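Local structure of selenium-binding protein (Sulfolobus tokodaii, 2ECE) at residues Phe12-Ser15 / Pro16-Met20; Leu337-Trp340 / Gly341-Glu344; Arg257-Asp261 / Pro262-Met266; Ile326-Ser329 / Leu330-Phe334. The protein is of unknown function but belongs to the selenium-binding protein family, has a beta-propeller fold and may bind selenium. All blocks are in the same frame, centred on the assembly; numbering follows the deposited sequence.

Interaction 1 of 4, residues Phe12-Ser15 / Pro16-Met20; sequences FYPS and PKMAM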
loop_
_atom_site.group_PDB
_atom_site.type_symbol
_atom_site.label_atom_id
_atom_site.label_comp_id
_atom_site.label_asym_id
_atom_site.label_seq_id
_atom_site.Cartn_x
_atom_site.Cartn_y
_atom_site.Cartn_z
ATOM N N PHE A 12 -7.755 18.323 -6.877
ATOM C CA PHE A 12 -7.049 17.812 -8.048
ATOM C C PHE A 12 -5.857 18.747 -8.239
ATOM O O PHE A 12 -6.024 19.963 -8.327
ATOM C CB PHE A 12 -7.920 17.866 -9.304
ATOM C CG PHE A 12 -9.003 16.823 -9.358
ATOM C CD1 PHE A 12 -9.132 15.858 -8.360
ATOM C CD2 PHE A 12 -9.904 16.808 -10.420
ATOM C CE1 PHE A 12 -10.141 14.897 -8.419
ATOM C CE2 PHE A 12 -10.912 15.855 -10.489
ATOM C CZ PHE A 12 -11.033 14.892 -9.482
ATOM N N TYR A 13 -4.660 18.180 -8.302
ATOM C CA TYR A 13 -3.454 18.977 -8.471
ATOM C C TYR A 13 -2.802 18.607 -9.797
ATOM O O TYR A 13 -2.635 17.427 -10.099
ATOM C CB TYR A 13 -2.491 18.704 -7.309
ATOM C CG TYR A 13 -3.185 18.576 -5.965
ATOM C CD1 TYR A 13 -3.292 17.331 -5.334
ATOM C CD2 TYR A 13 -3.748 19.690 -5.336
ATOM C CE1 TYR A 13 -3.943 17.191 -4.103
ATOM C CE2 TYR A 13 -4.407 19.567 -4.104
ATOM C CZ TYR A 13 -4.499 18.311 -3.492
ATOM O OH TYR A 13 -5.135 18.181 -2.278
ATOM N N PRO A 14 -2.430 19.610 -10.612
ATOM C CA PRO A 14 -1.797 19.317 -11.906
ATOM C C PRO A 14 -0.466 18.597 -11.738
ATOM O O PRO A 14 -0.156 17.654 -12.465
ATOM C CB PRO A 14 -1.585 20.708 -12.519
ATOM C CG PRO A 14 -2.609 21.562 -11.842
ATOM C CD PRO A 14 -2.567 21.063 -10.420
ATOM N N SER A 15 0.305 19.044 -10.755
ATOM C CA SER A 15 1.637 18.512 -10.516
ATOM C C SER A 15 1.981 18.284 -9.053
ATOM O O SER A 15 1.267 18.733 -8.156
ATOM C CB SER A 15 2.648 19.499 -11.064
ATOM O OG SER A 15 2.422 20.756 -10.455
ATOM N N PRO A 16 3.103 17.593 -8.803
ATOM C CA PRO A 16 3.578 17.299 -7.451
ATOM C C PRO A 16 3.777 18.596 -6.665
ATOM O O PRO A 16 3.369 18.699 -5.508
ATOM C CB PRO A 16 4.892 16.569 -7.710
ATOM C CG PRO A 16 4.565 15.785 -8.940
ATOM C CD PRO A 16 3.892 16.840 -9.797
ATOM N N LYS A 17 4.405 19.581 -7.309
ATOM C CA LYS A 17 4.656 20.883 -6.689
ATOM C C LYS A 17 3.348 21.513 -6.219
ATOM O O LYS A 17 3.266 22.020 -5.102
ATOM C CB LYS A 17 5.354 21.828 -7.686
ATOM C CG LYS A 17 5.643 23.241 -7.159
ATOM C CD LYS A 17 6.243 24.140 -8.260
ATOM C CE LYS A 17 6.254 25.619 -7.860
ATOM N NZ LYS A 17 6.752 26.528 -8.947
ATOM N N MET A 18 2.323 21.482 -7.066
ATOM C CA MET A 18 1.045 22.070 -6.687
ATOM C C MET A 18 0.384 21.279 -5.563
ATOM O O MET A 18 -0.283 21.850 -4.697
ATOM C CB MET A 18 0.096 22.145 -7.888
ATOM C CG MET A 18 0.543 23.107 -8.980
ATOM S SD MET A 18 0.960 24.742 -8.338
ATOM C CE MET A 18 2.733 24.789 -8.688
ATOM N N ALA A 19 0.562 19.964 -5.577
ATOM C CA ALA A 19 -0.026 19.123 -4.538
ATOM C C ALA A 19 0.602 19.447 -3.182
ATOM O O ALA A 19 -0.087 19.486 -2.160
ATOM C CB ALA A 19 0.179 17.640 -4.876
ATOM N N MET A 20 1.911 19.685 -3.183
ATOM C CA MET A 20 2.646 19.996 -1.954
ATOM C C MET A 20 2.209 21.293 -1.279
ATOM O O MET A 20 2.198 21.387 -0.050
ATOM C CB MET A 20 4.145 20.091 -2.238
ATOM C CG MET A 20 4.838 18.773 -2.490
ATOM S SD MET A 20 6.630 18.988 -2.534
ATOM C CE MET A 20 6.982 19.252 -0.788
#
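Tyr-13 meets Ala-19 because its first torsion (chi1 -40°) sets CG opposite the carbonyl carbon and turns the ring onto the helix. Ser-15 has OG tucked between its backbone N and its carbonyl carbon (chi1 56°), which carries the hydroxyl oxygen to the first turn of helix 16-20. There OG accepts a weak hydrogen bond from Met-18 N at 3.5 Å. The bond is long but fairly straight. It caps this short helix, with Ser-15 as the N-cap, just ahead of the first propeller strand, 27-33. The backbone of the same residue adds a firmer link: Ala-19 N donates to Ser-15 O at 2.9 Å, the first main-chain bond of the helix. The Tyr-13 ring lays one face over Ala-19. Ala-19 CA sits 3.9 Å from the Tyr-13 ring centroid and 26° off the normal, a CH-pi contact displaced toward the rim. Ala-19 CB packs against Tyr-13 CD1 at 3.5 Å. The phenol end is held elsewhere, with Tyr-13 OH bonded to Gly-451 O. Met-18 approaches from another direction. Its CB lies 3.8 Å from Pro-14 CD, and the two side chains run across each other at a slant. Met-18 CG also touches Ser-15 OG at 3.4 Å. Beyond CG the methionine bends twice and leads away from the capping residues, and Met-18 is solvent-exposed.

Interaction 2 of 4, residues Leu337-Trp340 / Gly341-Glu344; sequences LSLW and GIGE
Leu-339 and Glu-344 face each other as an antiparallel hydrogen-bonded pair, and the tight part of the contact is their backbone. Leu-339 N donates to Glu-344 O at 2.7 Å. In return, Leu-339 O is gripped by two donors. Gly-343 N reaches it at 2.9 Å, tilted from the carbonyl plane, while Glu-344 N reaches it at 3.2 Å in that plane, on a lone pair. Ser-338 CA adds a CH...O contact to Glu-344 O at 3.4 Å. Two successive residues opposite Leu-339 make a G1 beta bulge. Gly-343 takes backbone angles (phi 106°, psi 57°) at which a side chain would jam against the preceding carbonyl oxygen. The bulge closes the hairpin between strands 334-339 and 344-349, the two inner strands of a four-stranded propeller blade. The side-chain part is looser. Leu-339 CD2 lies 4.1 Å from Ile-342 CD1 and 3.7 Å from Glu-344 OE1, and Leu-339 runs alongside each of them, pointing the same way. None of this is a solvent face, since every residue that touches is buried. The Glu-344 carboxylate is held by Arg-346 through a salt bridge at OE1 and by His-369 through a hydrogen bond at OE2. Trp-340 CB starts off away from residues 341-344. The indole is placed by Asn-399 O, which NE1 bonds, and by Tyr-410, which it meets edge-to-face.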
loop_
_atom_site.group_PDB
_atom_site.type_symbol
_atom_site.label_atom_id
_atom_site.label_comp_id
_atom_site.label_asym_id
_atom_site.label_seq_id
_atom_site.Cartn_x
_atom_site.Cartn_y
_atom_site.Cartn_z
ATOM N N LEU A 337 10.620 3.548 4.396
ATOM C CA LEU A 337 10.401 2.110 4.414
ATOM C C LEU A 337 9.945 1.709 5.800
ATOM O O LEU A 337 10.290 2.353 6.795
ATOM C CB LEU A 337 11.684 1.309 4.135
ATOM C CG LEU A 337 12.871 1.646 3.229
ATOM C CD1 LEU A 337 13.724 0.383 3.112
ATOM C CD2 LEU A 337 12.432 2.106 1.862
ATOM N N SER A 338 9.171 0.633 5.867
ATOM C CA SER A 338 8.736 0.113 7.147
ATOM C C SER A 338 9.429 -1.241 7.257
ATOM O O SER A 338 9.630 -1.929 6.253
ATOM C CB SER A 338 7.215 -0.059 7.180
ATOM O OG SER A 338 6.782 -1.022 6.229
ATOM N N LEU A 339 9.838 -1.603 8.467
ATOM C CA LEU A 339 10.476 -2.891 8.696
ATOM C C LEU A 339 9.535 -3.583 9.663
ATOM O O LEU A 339 9.595 -3.369 10.872
ATOM C CB LEU A 339 11.867 -2.734 9.322
ATOM C CG LEU A 339 13.061 -2.478 8.394
ATOM C CD1 LEU A 339 12.994 -1.067 7.826
ATOM C CD2 LEU A 339 14.361 -2.668 9.179
ATOM N N TRP A 340 8.652 -4.399 9.104
ATOM C CA TRP A 340 7.647 -5.110 9.873
ATOM C C TRP A 340 8.213 -6.229 10.742
ATOM O O TRP A 340 7.541 -6.708 11.649
ATOM C CB TRP A 340 6.603 -5.675 8.915
ATOM C CG TRP A 340 5.354 -6.120 9.585
ATOM C CD1 TRP A 340 4.457 -5.336 10.258
ATOM C CD2 TRP A 340 4.818 -7.446 9.597
ATOM N NE1 TRP A 340 3.387 -6.098 10.682
ATOM C CE2 TRP A 340 3.588 -7.397 10.292
ATOM C CE3 TRP A 340 5.262 -8.677 9.092
ATOM C CZ2 TRP A 340 2.792 -8.525 10.484
ATOM C CZ3 TRP A 340 4.465 -9.804 9.285
ATOM C CH2 TRP A 340 3.249 -9.717 9.977
ATOM N N GLY A 341 9.443 -6.647 10.459
ATOM C CA GLY A 341 10.053 -7.701 11.250
ATOM C C GLY A 341 10.841 -7.108 12.401
ATOM O O GLY A 341 10.519 -7.317 13.569
ATOM N N ILE A 342 11.871 -6.340 12.064
ATOM C CA ILE A 342 12.710 -5.713 13.073
ATOM C C ILE A 342 11.980 -4.660 13.914
ATOM O O ILE A 342 12.180 -4.587 15.130
ATOM C CB ILE A 342 13.965 -5.109 12.406
ATOM C CG1 ILE A 342 14.921 -6.248 12.039
ATOM C CG2 ILE A 342 14.621 -4.083 13.330
ATOM C CD1 ILE A 342 15.997 -5.867 11.064
ATOM N N GLY A 343 11.134 -3.852 13.273
ATOM C CA GLY A 343 10.387 -2.832 13.993
ATOM C C GLY A 343 10.870 -1.407 13.783
ATOM O O GLY A 343 11.195 -0.704 14.744
ATOM N N GLU A 344 10.900 -0.959 12.530
ATOM C CA GLU A 344 11.363 0.394 12.242
ATOM C C GLU A 344 10.678 1.042 11.041
ATOM O O GLU A 344 10.023 0.379 10.234
ATOM C CB GLU A 344 12.872 0.397 11.944
ATOM C CG GLU A 344 13.795 -0.201 13.004
ATOM C CD GLU A 344 15.253 -0.251 12.537
ATOM O OE1 GLU A 344 15.522 0.124 11.373
ATOM O OE2 GLU A 344 16.129 -0.668 13.323
#

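Interaction 3 of 4, residues Arg257-Asp261 / Pro262-Met266; sequences RPLHD and PTKLM
Pro-262 follows Asp-261 at the second position of a type I beta turn that runs from Asp-261 to Lys-264. Thr-263 comes next and gives two hydrogen bonds to one carboxylate oxygen: OG1 to Asp-261 OD1 at 2.7 Å, and backbone N to Asp-261 OD1 at 3.0 Å. Both donors sit above the carboxylate plane, on the same face. Asp-261 can accept them because its CG lies opposite the backbone N (chi1 -175°), which swings the carboxylate over the turn. Lys-264 N closes the turn on Asp-261 O at 3.0 Å. The lysine chain bends at chi2 and chi4, and NZ comes back to Asp-261 OD2 at 3.4 Å, a weak salt bridge. The turn belongs to the loop joining strands 250-258 and 266-274, neighbours in one propeller blade. A water lies between the two arms, within hydrogen-bonding distance of both, 2.6 Å from Leu-259 O and 2.8 Å from Lys-264 O. An inverse gamma turn centred on Leu-265 makes the backbone step to Met-266. There strand pairing begins: Leu-259 N donates to Met-266 O at 2.9 Å. Met-266 CG packs on Leu-259 CD1 at 3.9 Å.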
loop_
_atom_site.group_PDB
_atom_site.type_symbol
_atom_site.label_atom_id
_atom_site.label_comp_id
_atom_site.label_asym_id
_atom_site.label_seq_id
_atom_site.Cartn_x
_atom_site.Cartn_y
_atom_site.Cartn_z
ATOM N N ARG A 257 6.422 2.115 -6.536
ATOM C CA ARG A 257 6.326 3.554 -6.357
ATOM C C ARG A 257 7.097 4.371 -7.386
ATOM O O ARG A 257 8.295 4.607 -7.241
ATOM C CB ARG A 257 6.804 3.941 -4.951
ATOM C CG ARG A 257 5.996 3.325 -3.805
ATOM C CD ARG A 257 4.582 3.919 -3.687
ATOM N NE ARG A 257 3.888 3.411 -2.499
ATOM C CZ ARG A 257 3.257 2.242 -2.430
ATOM N NH1 ARG A 257 3.205 1.442 -3.486
ATOM N NH2 ARG A 257 2.702 1.858 -1.290
ATOM N N PRO A 258 6.417 4.783 -8.465
ATOM C CA PRO A 258 7.057 5.590 -9.511
ATOM C C PRO A 258 7.383 6.940 -8.857
ATOM O O PRO A 258 6.727 7.317 -7.880
ATOM C CB PRO A 258 5.943 5.761 -10.550
ATOM C CG PRO A 258 5.056 4.556 -10.331
ATOM C CD PRO A 258 5.030 4.435 -8.829
ATOM N N LEU A 259 8.384 7.665 -9.355
ATOM C CA LEU A 259 8.635 8.979 -8.775
ATOM C C LEU A 259 7.398 9.789 -9.176
ATOM O O LEU A 259 6.748 9.486 -10.185
ATOM C CB LEU A 259 9.906 9.623 -9.341
ATOM C CG LEU A 259 11.245 9.049 -8.859
ATOM C CD1 LEU A 259 12.361 10.046 -9.174
ATOM C CD2 LEU A 259 11.204 8.785 -7.369
ATOM N N HIS A 260 7.058 10.799 -8.387
ATOM C CA HIS A 260 5.875 11.603 -8.665
ATOM C C HIS A 260 5.991 12.492 -9.906
ATOM O O HIS A 260 4.998 12.731 -10.603
ATOM C CB HIS A 260 5.535 12.427 -7.426
ATOM C CG HIS A 260 5.268 11.590 -6.209
ATOM N ND1 HIS A 260 4.089 10.897 -6.022
ATOM C CD2 HIS A 260 6.049 11.294 -5.145
ATOM C CE1 HIS A 260 4.158 10.210 -4.895
ATOM N NE2 HIS A 260 5.337 10.434 -4.344
ATOM N N ASP A 261 7.202 12.970 -10.176
ATOM C CA ASP A 261 7.480 13.823 -11.337
ATOM C C ASP A 261 7.353 12.926 -12.567
ATOM O O ASP A 261 8.187 12.049 -12.778
ATOM C CB ASP A 261 8.909 14.357 -11.238
ATOM C CG ASP A 261 9.255 15.348 -12.343
ATOM O OD1 ASP A 261 8.603 15.349 -13.408
ATOM O OD2 ASP A 261 10.209 16.124 -12.137
ATOM N N PRO A 262 6.325 13.146 -13.403
ATOM C CA PRO A 262 6.143 12.312 -14.595
ATOM C C PRO A 262 7.235 12.378 -15.660
ATOM O O PRO A 262 7.248 11.557 -16.583
ATOM C CB PRO A 262 4.784 12.767 -15.123
ATOM C CG PRO A 262 4.794 14.226 -14.800
ATOM C CD PRO A 262 5.331 14.235 -13.374
ATOM N N THR A 263 8.145 13.342 -15.551
ATOM C CA THR A 263 9.224 13.440 -16.534
ATOM C C THR A 263 10.303 12.430 -16.183
ATOM O O THR A 263 11.228 12.190 -16.961
ATOM C CB THR A 263 9.857 14.856 -16.575
ATOM O OG1 THR A 263 10.467 15.157 -15.316
ATOM C CG2 THR A 263 8.807 15.893 -16.882
ATOM N N LYS A 264 10.170 11.828 -15.008
ATOM C CA LYS A 264 11.131 10.838 -14.539
ATOM C C LYS A 264 10.615 9.429 -14.790
ATOM O O LYS A 264 9.572 9.037 -14.264
ATOM C CB LYS A 264 11.373 11.012 -13.041
ATOM C CG LYS A 264 11.845 12.399 -12.632
ATOM C CD LYS A 264 13.322 12.593 -12.926
ATOM C CE LYS A 264 13.847 13.894 -12.325
ATOM N NZ LYS A 264 13.321 15.106 -13.018
ATOM N N LEU A 265 11.341 8.647 -15.570
ATOM C CA LEU A 265 10.871 7.302 -15.827
ATOM C C LEU A 265 11.541 6.278 -14.960
ATOM O O LEU A 265 12.292 5.421 -15.428
ATOM C CB LEU A 265 11.028 6.937 -17.293
ATOM C CG LEU A 265 9.846 7.545 -18.037
ATOM C CD1 LEU A 265 10.267 8.841 -18.704
ATOM C CD2 LEU A 265 9.321 6.530 -19.033
ATOM N N MET A 266 11.235 6.378 -13.677
ATOM C CA MET A 266 11.782 5.483 -12.690
ATOM C C MET A 266 10.907 5.455 -11.449
ATOM O O MET A 266 9.970 6.242 -11.297
ATOM C CB MET A 266 13.194 5.927 -12.312
ATOM C CG MET A 266 13.283 7.373 -11.851
ATOM S SD MET A 266 14.968 7.790 -11.322
ATOM C CE MET A 266 15.801 7.800 -12.913
HETATM O O HOH W 1 7.203 8.955 -12.716
#

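Interaction 4 of 4, residues Ile326-Ser329 / Leu330-Phe334; sequences IDIS and LDDKF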
loop_
_atom_site.group_PDB
_atom_site.type_symbol
_atom_site.label_atom_id
_atom_site.label_comp_id
_atom_site.label_asym_id
_atom_site.label_seq_id
_atom_site.Cartn_x
_atom_site.Cartn_y
_atom_site.Cartn_z
ATOM N N ILE A 326 6.652 0.812 1.161
ATOM C CA ILE A 326 7.523 1.941 0.840
ATOM C C ILE A 326 6.630 3.076 0.350
ATOM O O ILE A 326 5.522 2.835 -0.148
ATOM C CB ILE A 326 8.555 1.614 -0.276
ATOM C CG1 ILE A 326 7.842 1.064 -1.514
ATOM C CG2 ILE A 326 9.595 0.645 0.245
ATOM C CD1 ILE A 326 8.709 1.040 -2.767
ATOM N N ASP A 327 7.108 4.305 0.494
ATOM C CA ASP A 327 6.339 5.461 0.060
ATOM C C ASP A 327 7.317 6.614 -0.156
ATOM O O ASP A 327 8.263 6.775 0.606
ATOM C CB ASP A 327 5.300 5.812 1.125
ATOM C CG ASP A 327 4.058 6.457 0.542
ATOM O OD1 ASP A 327 3.839 6.347 -0.682
ATOM O OD2 ASP A 327 3.285 7.062 1.314
ATOM N N ILE A 328 7.082 7.404 -1.199
ATOM C CA ILE A 328 7.958 8.524 -1.539
ATOM C C ILE A 328 7.278 9.870 -1.312
ATOM O O ILE A 328 6.105 10.049 -1.659
ATOM C CB ILE A 328 8.378 8.445 -3.026
ATOM C CG1 ILE A 328 9.003 7.081 -3.322
ATOM C CG2 ILE A 328 9.344 9.573 -3.360
ATOM C CD1 ILE A 328 9.232 6.834 -4.799
ATOM N N SER A 329 8.003 10.826 -0.737
ATOM C CA SER A 329 7.422 12.152 -0.515
ATOM C C SER A 329 7.179 12.806 -1.876
ATOM O O SER A 329 7.855 12.479 -2.847
ATOM C CB SER A 329 8.357 13.022 0.335
ATOM O OG SER A 329 9.659 13.077 -0.218
ATOM N N LEU A 330 6.212 13.722 -1.949
ATOM C CA LEU A 330 5.875 14.385 -3.211
ATOM C C LEU A 330 7.021 15.074 -3.959
ATOM O O LEU A 330 6.995 15.150 -5.183
ATOM C CB LEU A 330 4.748 15.397 -2.991
ATOM C CG LEU A 330 3.308 14.886 -3.094
ATOM C CD1 LEU A 330 3.033 14.435 -4.516
ATOM C CD2 LEU A 330 3.091 13.735 -2.121
ATOM N N ASP A 331 8.010 15.587 -3.237
ATOM C CA ASP A 331 9.141 16.261 -3.877
ATOM C C ASP A 331 10.159 15.245 -4.380
ATOM O O ASP A 331 11.214 15.607 -4.890
ATOM C CB ASP A 331 9.819 17.216 -2.891
ATOM C CG ASP A 331 10.176 16.536 -1.582
ATOM O OD1 ASP A 331 10.192 15.284 -1.547
ATOM O OD2 ASP A 331 10.447 17.248 -0.592
ATOM N N ASP A 332 9.832 13.966 -4.233
ATOM C CA ASP A 332 10.714 12.892 -4.672
ATOM C C ASP A 332 12.063 12.918 -3.973
ATOM O O ASP A 332 13.031 12.333 -4.459
ATOM C CB ASP A 332 10.933 12.956 -6.191
ATOM C CG ASP A 332 9.699 12.550 -6.981
ATOM O OD1 ASP A 332 8.928 11.701 -6.484
ATOM O OD2 ASP A 332 9.507 13.062 -8.105
ATOM N N LYS A 333 12.129 13.578 -2.820
ATOM C CA LYS A 333 13.388 13.676 -2.089
ATOM C C LYS A 333 13.611 12.543 -1.088
ATOM O O LYS A 333 14.748 12.126 -0.863
ATOM C CB LYS A 333 13.463 15.028 -1.367
ATOM C CG LYS A 333 14.810 15.336 -0.737
ATOM C CD LYS A 333 14.787 16.664 0.010
ATOM C CE LYS A 333 16.173 17.014 0.534
ATOM N NZ LYS A 333 16.173 18.281 1.333
ATOM N N PHE A 334 12.534 12.028 -0.499
ATOM C CA PHE A 334 12.668 10.966 0.499
ATOM C C PHE A 334 11.910 9.673 0.206
ATOM O O PHE A 334 10.807 9.689 -0.343
ATOM C CB PHE A 334 12.254 11.499 1.873
ATOM C CG PHE A 334 13.170 12.574 2.408
ATOM C CD1 PHE A 334 14.461 12.259 2.823
ATOM C CD2 PHE A 334 12.749 13.899 2.478
ATOM C CE1 PHE A 334 15.325 13.249 3.299
ATOM C CE2 PHE A 334 13.610 14.902 2.955
ATOM C CZ PHE A 334 14.896 14.573 3.364
#
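Ser-329 and Asp-331 meet through a short hydrogen bond: Ser-329 OG donates to Asp-331 OD1 at 2.6 Å. The hydroxyl reaches the carboxylate on its syn side, 20° out of the plane. The same OG also accepts from Phe-334 N at 3.1 Å, which makes it both donor and acceptor. Asp-331 OD1 takes a second bond, from Lys-333 N at 2.9 Å, coming from above the carboxylate plane. This is an Asx turn. Asp-331 CG and Ser-329 OG each sit between their own backbone N and carbonyl carbon (chi1 52° and 53°), and these two torsions bring the two polar groups together across the turn. The next shell is backbone. Asp-332 N donates to Ser-329 O at 2.8 Å and closes a type I beta turn. Ser-329 N donates to Phe-334 O at 3.1 Å. Together these bonds shape the hairpin between strands 326-328 and 334-339, the first two strands of a four-stranded propeller blade. Ile-328 lies alongside that pairing, with CG2 3.4 Å from Phe-334 O and 3.8 Å from Asp-332 OD1. The Phe-334 ring turns its edge toward Ser-329 OG and carries Lys-333 CG over one face. Further out, the Asp-332 carboxylate accepts from two backbone nitrogens of the preceding blade, His-260 N at OD1 and Asp-261 N at OD2. The Lys-333 chain is extended and its end leads away from residues 326-329; NZ bonds to Pro-425 O.

Interactions 2 and 4 are buried and lie at successive hairpins of one blade, sharing strand 334-339. Leu-337 CD2 touches Ile-326 CG2 between them. Interactions 1 and 3 are only partly buried, and each has exposed side chains. Chemistry follows place. Interaction 2 relies on backbone bonds and a glycine bulge, whereas interactions 3 and 4 each use an aspartate to brace a loop. Interaction 1 is the one helix start, with a serine cap and a CH-pi contact. Interactions 3 and 4 join adjacent blades, and His-260 NE2 bonds to Ile-328 O at 2.8 Å. Interaction 1 packs on both: Pro-16 touches His-260, and Met-20 touches Leu-330. Interaction 2 lies about 17 Å from interaction 1 between nearest atoms.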